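Flavin-nucleotide-binding protein (Azotobacter vinelandii, PDB 6RK0) binds FAD and heme b as the flavocytochrome Anf3, a low-potential terminal oxidase associated with the iron-only nitrogenase. Local coordinates at residues 39-44 / 92-97; 110-115 / 171-176. One frame throughout, in Å; residues are numbered along the deposited sequence. Where two conformers were deposited one is given.

Contact 1. Residues 39-44 / 92-97; sequences LDATPL and VSLLDG
In the FMN-binding split-barrel fold of the pyridoxamine 5'-phosphate oxidase family, Thr42 lies in the turn that leads from helix 32-40 into strand 44-51 and packs against Val92 and Leu94 of strand 88-100. The side chains of Thr42 and Val92 pass each other in opposite senses, and their methyls, CG2 of Thr42 and CG1 of Val92, come to 3.3 Å, closer than carbons usually pack. With Thr42 and Leu94 the approach is tip to tip, CB of the threonine lying 3.8 Å from CD2 of the leucine. The other branch of Leu94, CD1, meets CB of Ala41, while on the far branch of Val92 CG2 is crossed at about a right angle by the end of Leu39, whose CD2 lies 3.8 Å away. OG1 of Thr42, anti to the backbone N (chi1 180°) and beside the carbonyl carbon, is brought to Leu44 N, from which it weakly accepts, and to water 1, to which it donates at 2.8 Å, while CG2 is left to face Val92. Water 1 also donates to Leu44 O and Ser93 O, and water 2 bridges Leu44 O and Ser93 N, so Leu44 O accepts a hydrogen bond from each of the two waters. Leu44 itself lines an FAD pocket, and Ser93 OG is hydrogen-bonded to His46 of the second subunit, at the dimer interface. Leu39 and Val92 also press on Val114 of strand 108-118 and on Phe62 of strand 54-65, and Leu94 reaches Tyr198 of strand 192-200.

Contact 2. Residues 110-115 / 171-176; sequences NFRSVM and CKVRTG. With FAD (flavin-adenine dinucleotide), chain G.
Ser113 and Lys172, a hydrogen-bonded antiparallel pair, both reach the FAD from the same face of the strands: Ser113 OG donates to adenine N1A at 2.8 Å, and Lys172 NZ donates to O3' of the ribityl chain at 2.9 Å. The lysine chain, bent at chi3 (72°), lays CD 3.5 Å from adenine C5A before its ammonium turns to O3' and to a propionate oxygen of the heme. Phe111 CD1 lies 3.4 Å from the flavin methyl C8M; C8 stands over one face of the ring, offset toward the rim, and Arg174 N over the centre of the opposite face. Behind these groups the antiparallel strands pair Phe111 with Arg174 and Ser113 with Lys172 through N-H to O bonds in both directions. At the strand end Asn110 uses both ends of its amide: OD1 accepts from Arg174 NH1 at 2.8 Å, at the guanidinium edge, and ND2 donates in the amide plane to Gly176 O, 3.0 Å away and nearly straight (170°). An alanine at Asn110 would remove both bonds and would probably cost Arg174 NH1 its straight bond, leave Gly176 O without the amide donor and let the Thr175-Gly176 segment move more freely. Arg174 NH2 is held further by Pro177 O. Here a neutral hydroxyl meets adenine N1A and a lysine ammonium holds the ribityl O3', with Phe111, Met115 and the lysine methylenes packed on the cofactor; the cationic Lys172 spans both cofactors and would probably help to balance the negative charge of the heme propionate.

Overall arrangement
Contact 1 closes before contact 2 opens along the chain, and their centres lie 9 Å apart. Both belong to one antiparallel sheet: strand 88-100 of contact 1 is followed directly by strand 108-118 of contact 2, its neighbour in the sheet, and a classic beta bulge at Asp96 and Gly97 opposite Asn110 lies where these two strands pair. The carboxylate of Asp96 forms a salt bridge with Arg112, a further tie between the two contacts. Contact 1 lies nearer the centre of the chain. Contact 2 meets FAD directly and Lys172 also the heme, while Leu44 of contact 1 lines an FAD pocket; since both subunits bind each FAD, the cofactor sites lie at the dimer interface.

Contact 1. Residues 39-44 / 92-97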
loop_
_atom_site.group_PDB
_atom_site.type_symbol
_atom_site.label_atom_id
_atom_site.label_comp_id
_atom_site.label_asym_id
_atom_site.label_seq_id
_atom_site.Cartn_x
_atom_site.Cartn_y
_atom_site.Cartn_z
ATOM N N LEU A 39 -12.097 5.149 -0.787
ATOM C CA LEU A 39 -12.125 4.064 -1.760
ATOM C C LEU A 39 -12.099 4.593 -3.194
ATOM O O LEU A 39 -11.517 3.967 -4.081
ATOM C CB LEU A 39 -13.368 3.224 -1.541
ATOM C CG LEU A 39 -13.438 2.442 -0.225
ATOM C CD1 LEU A 39 -14.798 1.780 -0.118
ATOM C CD2 LEU A 39 -12.307 1.404 -0.138
ATOM N N ASP A 40 -12.729 5.737 -3.443
ATOM C CA ASP A 40 -12.839 6.249 -4.794
ATOM C C ASP A 40 -11.562 6.948 -5.245
ATOM O O ASP A 40 -11.426 7.232 -6.426
ATOM C CB ASP A 40 -14.014 7.218 -4.897
ATOM C CG ASP A 40 -15.364 6.529 -4.791
ATOM O OD1 ASP A 40 -15.415 5.280 -4.869
ATOM O OD2 ASP A 40 -16.380 7.261 -4.630
ATOM N N ALA A 41 -10.634 7.232 -4.341
ATOM C CA ALA A 41 -9.440 7.998 -4.641
ATOM C C ALA A 41 -8.292 7.185 -5.213
ATOM O O ALA A 41 -7.325 7.787 -5.699
ATOM C CB ALA A 41 -8.958 8.734 -3.405
ATOM N N THR A 42 -8.353 5.857 -5.168
ATOM C CA THR A 42 -7.192 5.039 -5.474
ATOM C C THR A 42 -7.652 3.662 -5.918
ATOM O O THR A 42 -8.666 3.174 -5.433
ATOM C CB THR A 42 -6.273 4.941 -4.245
ATOM O OG1 THR A 42 -5.160 4.117 -4.608
ATOM C CG2 THR A 42 -6.974 4.378 -3.015
ATOM N N PRO A 43 -6.880 2.993 -6.782
ATOM C CA PRO A 43 -7.217 1.625 -7.178
ATOM C C PRO A 43 -6.517 0.563 -6.361
ATOM O O PRO A 43 -6.802 -0.619 -6.602
ATOM C CB PRO A 43 -6.710 1.570 -8.619
ATOM C CG PRO A 43 -5.472 2.429 -8.577
ATOM C CD PRO A 43 -5.821 3.560 -7.639
ATOM N N LEU A 44 -5.597 0.925 -5.459
ATOM C CA LEU A 44 -4.715 -0.072 -4.853
ATOM C C LEU A 44 -5.137 -0.428 -3.428
ATOM O O LEU A 44 -5.097 0.438 -2.522
ATOM C CB LEU A 44 -3.265 0.424 -4.855
ATOM C CG LEU A 44 -2.229 -0.499 -4.217
ATOM C CD1 LEU A 44 -2.189 -1.857 -4.903
ATOM C CD2 LEU A 44 -0.853 0.154 -4.191
ATOM N N VAL A 92 -7.179 -0.098 2.408
ATOM C CA VAL A 92 -6.815 0.855 1.378
ATOM C C VAL A 92 -6.145 2.011 2.076
ATOM O O VAL A 92 -6.758 2.672 2.921
ATOM C CB VAL A 92 -8.044 1.314 0.576
ATOM C CG1 VAL A 92 -7.624 2.380 -0.421
ATOM C CG2 VAL A 92 -8.694 0.121 -0.129
ATOM N N SER A 93 -4.889 2.276 1.718
ATOM C CA SER A 93 -4.117 3.358 2.325
ATOM C C SER A 93 -3.659 4.350 1.263
ATOM O O SER A 93 -3.283 3.977 0.150
ATOM C CB SER A 93 -2.913 2.869 3.110
ATOM O OG SER A 93 -2.083 2.099 2.338
ATOM N N LEU A 94 -3.594 5.619 1.659
ATOM C CA LEU A 94 -2.963 6.697 0.898
ATOM C C LEU A 94 -2.062 7.480 1.822
ATOM O O LEU A 94 -2.518 8.038 2.833
ATOM C CB LEU A 94 -3.964 7.610 0.205
ATOM C CG LEU A 94 -4.669 6.987 -0.994
ATOM C CD1 LEU A 94 -5.856 7.825 -1.413
ATOM C CD2 LEU A 94 -3.702 6.765 -2.159
ATOM N N LEU A 95 -0.785 7.567 1.461
ATOM C CA LEU A 95 0.204 8.384 2.169
ATOM C C LEU A 95 0.187 9.788 1.581
ATOM O O LEU A 95 0.424 9.967 0.382
ATOM C CB LEU A 95 1.576 7.727 2.041
ATOM C CG LEU A 95 2.738 8.525 2.596
ATOM C CD1 LEU A 95 2.569 8.842 4.105
ATOM C CD2 LEU A 95 4.036 7.752 2.350
ATOM N N ASP A 96 -0.086 10.797 2.424
ATOM C CA ASP A 96 -0.300 12.164 1.968
ATOM C C ASP A 96 0.784 13.154 2.405
ATOM O O ASP A 96 0.812 14.271 1.901
ATOM C CB ASP A 96 -1.667 12.690 2.410
ATOM C CG ASP A 96 -2.834 11.856 1.869
ATOM O OD1 ASP A 96 -2.722 11.394 0.694
ATOM O OD2 ASP A 96 -3.857 11.684 2.576
ATOM N N GLY A 97 1.667 12.790 3.342
ATOM C CA GLY A 97 2.739 13.698 3.713
ATOM C C GLY A 97 3.532 13.139 4.865
ATOM O O GLY A 97 3.045 12.301 5.617
HETATM O O HOH W 1 -3.869 3.027 -2.370
HETATM O O HOH W 2 -3.502 0.252 -0.148
#

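Contact 2. Residues 110-115 / 171-176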
loop_
_atom_site.group_PDB
_atom_site.type_symbol
_atom_site.label_atom_id
_atom_site.label_comp_id
_atom_site.label_asym_id
_atom_site.label_seq_id
_atom_site.Cartn_x
_atom_site.Cartn_y
_atom_site.Cartn_z
ATOM N N ASN A 110 0.628 12.427 7.300
ATOM C CA ASN A 110 -0.742 12.680 6.866
ATOM C C ASN A 110 -1.135 11.532 5.954
ATOM O O ASN A 110 -0.314 11.005 5.191
ATOM C CB ASN A 110 -0.868 14.036 6.201
ATOM C CG ASN A 110 -0.826 15.152 7.232
ATOM O OD1 ASN A 110 -1.271 14.936 8.383
ATOM N ND2 ASN A 110 -0.319 16.309 6.862
ATOM N N PHE A 111 -2.390 11.119 6.041
ATOM C CA PHE A 111 -2.814 9.898 5.365
ATOM C C PHE A 111 -4.329 9.821 5.365
ATOM O O PHE A 111 -5.019 10.495 6.155
ATOM C CB PHE A 111 -2.234 8.648 6.059
ATOM C CG PHE A 111 -2.713 8.439 7.462
ATOM C CD1 PHE A 111 -3.877 7.714 7.732
ATOM C CD2 PHE A 111 -2.028 8.983 8.533
ATOM C CE1 PHE A 111 -4.318 7.538 9.045
ATOM C CE2 PHE A 111 -2.473 8.784 9.859
ATOM C CZ PHE A 111 -3.611 8.046 10.092
ATOM N N ARG A 112 -4.815 8.903 4.542
ATOM C CA ARG A 112 -6.194 8.414 4.579
ATOM C C ARG A 112 -6.136 6.905 4.545
ATOM O O ARG A 112 -5.420 6.348 3.699
ATOM C CB ARG A 112 -6.985 8.916 3.355
ATOM C CG ARG A 112 -7.218 10.413 3.347
ATOM C CD ARG A 112 -7.537 10.929 1.952
ATOM N NE ARG A 112 -6.321 10.967 1.155
ATOM C CZ ARG A 112 -6.318 11.178 -0.157
ATOM N NH1 ARG A 112 -7.465 11.204 -0.842
ATOM N NH2 ARG A 112 -5.182 11.345 -0.800
ATOM N N SER A 113 -6.883 6.222 5.405
ATOM C CA SER A 113 -6.921 4.771 5.327
ATOM C C SER A 113 -8.278 4.242 5.730
ATOM O O SER A 113 -8.945 4.796 6.625
ATOM C CB SER A 113 -5.822 4.071 6.084
ATOM O OG SER A 113 -5.869 4.337 7.428
ATOM N N VAL A 114 -8.671 3.157 5.078
ATOM C CA VAL A 114 -9.917 2.474 5.403
ATOM C C VAL A 114 -9.653 0.981 5.469
ATOM O O VAL A 114 -8.886 0.437 4.660
ATOM C CB VAL A 114 -11.065 2.836 4.432
ATOM C CG1 VAL A 114 -10.710 2.480 2.992
ATOM C CG2 VAL A 114 -12.406 2.194 4.876
ATOM N N MET A 115 -10.282 0.332 6.448
ATOM C CA MET A 115 -10.292 -1.122 6.570
ATOM C C MET A 115 -11.741 -1.557 6.430
ATOM O O MET A 115 -12.624 -1.061 7.144
ATOM C CB MET A 115 -9.721 -1.603 7.900
ATOM C CG MET A 115 -8.247 -1.288 8.055
ATOM S SD MET A 115 -7.658 -1.871 9.648
ATOM C CE MET A 115 -5.960 -1.279 9.621
ATOM N N CYS A 171 -12.357 4.108 9.179
ATOM C CA CYS A 171 -11.354 4.958 8.564
ATOM C C CYS A 171 -10.537 5.684 9.614
ATOM O O CYS A 171 -11.045 5.983 10.711
ATOM C CB CYS A 171 -11.944 6.027 7.655
ATOM S SG CYS A 171 -13.211 5.478 6.529
ATOM N N LYS A 172 -9.300 6.038 9.262
ATOM C CA LYS A 172 -8.527 7.018 9.989
ATOM C C LYS A 172 -7.985 7.994 8.972
ATOM O O LYS A 172 -7.549 7.588 7.885
ATOM C CB LYS A 172 -7.366 6.411 10.833
ATOM C CG LYS A 172 -7.847 5.608 12.030
ATOM C CD LYS A 172 -6.729 4.893 12.748
ATOM C CE LYS A 172 -5.760 5.776 13.568
ATOM N NZ LYS A 172 -4.695 4.936 14.200
ATOM N N VAL A 173 -8.005 9.283 9.322
ATOM C CA VAL A 173 -7.518 10.350 8.453
ATOM C C VAL A 173 -6.727 11.324 9.292
ATOM O O VAL A 173 -7.212 11.762 10.344
ATOM C CB VAL A 173 -8.691 11.089 7.758
ATOM C CG1 VAL A 173 -8.172 12.274 6.947
ATOM C CG2 VAL A 173 -9.490 10.121 6.888
ATOM N N ARG A 174 -5.545 11.703 8.804
ATOM C CA ARG A 174 -4.793 12.807 9.385
ATOM C C ARG A 174 -4.471 13.799 8.290
ATOM O O ARG A 174 -4.009 13.401 7.209
ATOM C CB ARG A 174 -3.499 12.367 10.070
ATOM C CG ARG A 174 -2.924 13.482 10.955
ATOM C CD ARG A 174 -1.432 13.281 11.217
ATOM N NE ARG A 174 -0.931 14.171 12.261
ATOM C CZ ARG A 174 -0.647 15.465 12.105
ATOM N NH1 ARG A 174 -0.667 16.051 10.915
ATOM N NH2 ARG A 174 -0.285 16.166 13.195
ATOM N N THR A 175 -4.686 15.080 8.591
ATOM C CA THR A 175 -4.314 16.192 7.739
ATOM C C THR A 175 -3.618 17.262 8.586
ATOM O O THR A 175 -3.716 17.253 9.807
ATOM C CB THR A 175 -5.539 16.846 7.052
ATOM O OG1 THR A 175 -6.430 17.369 8.053
ATOM C CG2 THR A 175 -6.325 15.858 6.182
ATOM N N GLY A 176 -2.984 18.213 7.910
ATOM C CA GLY A 176 -2.535 19.441 8.544
ATOM C C GLY A 176 -1.171 19.366 9.194
ATOM O O GLY A 176 -0.403 18.412 9.017
HETATM P PA FAD G . -6.535 -0.277 17.207
HETATM O O1A FAD G . -7.102 1.064 17.488
HETATM O O2A FAD G . -6.282 -1.188 18.365
HETATM O O5B FAD G . -7.426 -1.016 16.118
HETATM C C5B FAD G . -8.831 -1.223 16.378
HETATM C C4B FAD G . -9.600 -1.068 15.093
HETATM O O4B FAD G . -9.377 0.257 14.565
HETATM C C3B FAD G . -9.175 -1.979 13.953
HETATM O O3B FAD G . -9.674 -3.293 14.098
HETATM C C2B FAD G . -9.684 -1.215 12.734
HETATM O O2B FAD G . -11.049 -1.498 12.548
HETATM C C1B FAD G . -9.467 0.240 13.152
HETATM N N9A FAD G . -8.226 0.804 12.620
HETATM C C8A FAD G . -6.972 0.750 13.159
HETATM N N7A FAD G . -6.058 1.295 12.397
HETATM C C5A FAD G . -6.750 1.720 11.279
HETATM C C6A FAD G . -6.339 2.377 10.095
HETATM N N6A FAD G . -5.063 2.703 9.812
HETATM N N1A FAD G . -7.289 2.644 9.169
HETATM C C2A FAD G . -8.554 2.300 9.426
HETATM N N3A FAD G . -9.063 1.678 10.491
HETATM C C4A FAD G . -8.090 1.428 11.402
HETATM N N1 FAD G . 1.073 3.260 13.008
HETATM C C2 FAD G . 2.213 3.078 13.741
HETATM O O2 FAD G . 2.176 2.665 14.909
HETATM N N3 FAD G . 3.444 3.321 13.174
HETATM C C4 FAD G . 3.647 3.748 11.897
HETATM O O4 FAD G . 4.779 3.884 11.434
HETATM C C4X FAD G . 2.431 3.991 11.154
HETATM N N5 FAD G . 2.532 4.453 9.893
HETATM C C5X FAD G . 1.354 4.600 9.158
HETATM C C6 FAD G . 1.439 5.013 7.815
HETATM C C7 FAD G . 0.294 5.144 7.031
HETATM C C7M FAD G . 0.408 5.610 5.596
HETATM C C8 FAD G . -0.964 4.843 7.600
HETATM C C8M FAD G . -2.209 4.886 6.781
HETATM C C9 FAD G . -1.044 4.471 8.939
HETATM C C9A FAD G . 0.090 4.322 9.715
HETATM N N10 FAD G . 0.034 3.947 11.077
HETATM C C10 FAD G . 1.195 3.696 11.787
HETATM C "C1'" FAD G . -1.242 3.673 11.758
HETATM C "C2'" FAD G . -1.578 2.192 11.768
HETATM O "O2'" FAD G . -2.152 1.829 10.523
HETATM C "C3'" FAD G . -2.563 1.876 12.890
HETATM O "O3'" FAD G . -3.732 2.669 12.731
HETATM C "C4'" FAD G . -1.982 2.107 14.279
HETATM O "O4'" FAD G . -0.719 1.449 14.384
HETATM C "C5'" FAD G . -2.891 1.552 15.345
HETATM O "O5'" FAD G . -3.167 0.161 15.071
HETATM P P FAD G . -3.821 -0.780 16.155
HETATM O O1P FAD G . -3.058 -0.749 17.452
HETATM O O2P FAD G . -4.049 -2.129 15.490
HETATM O O3P FAD G . -5.231 -0.052 16.336
#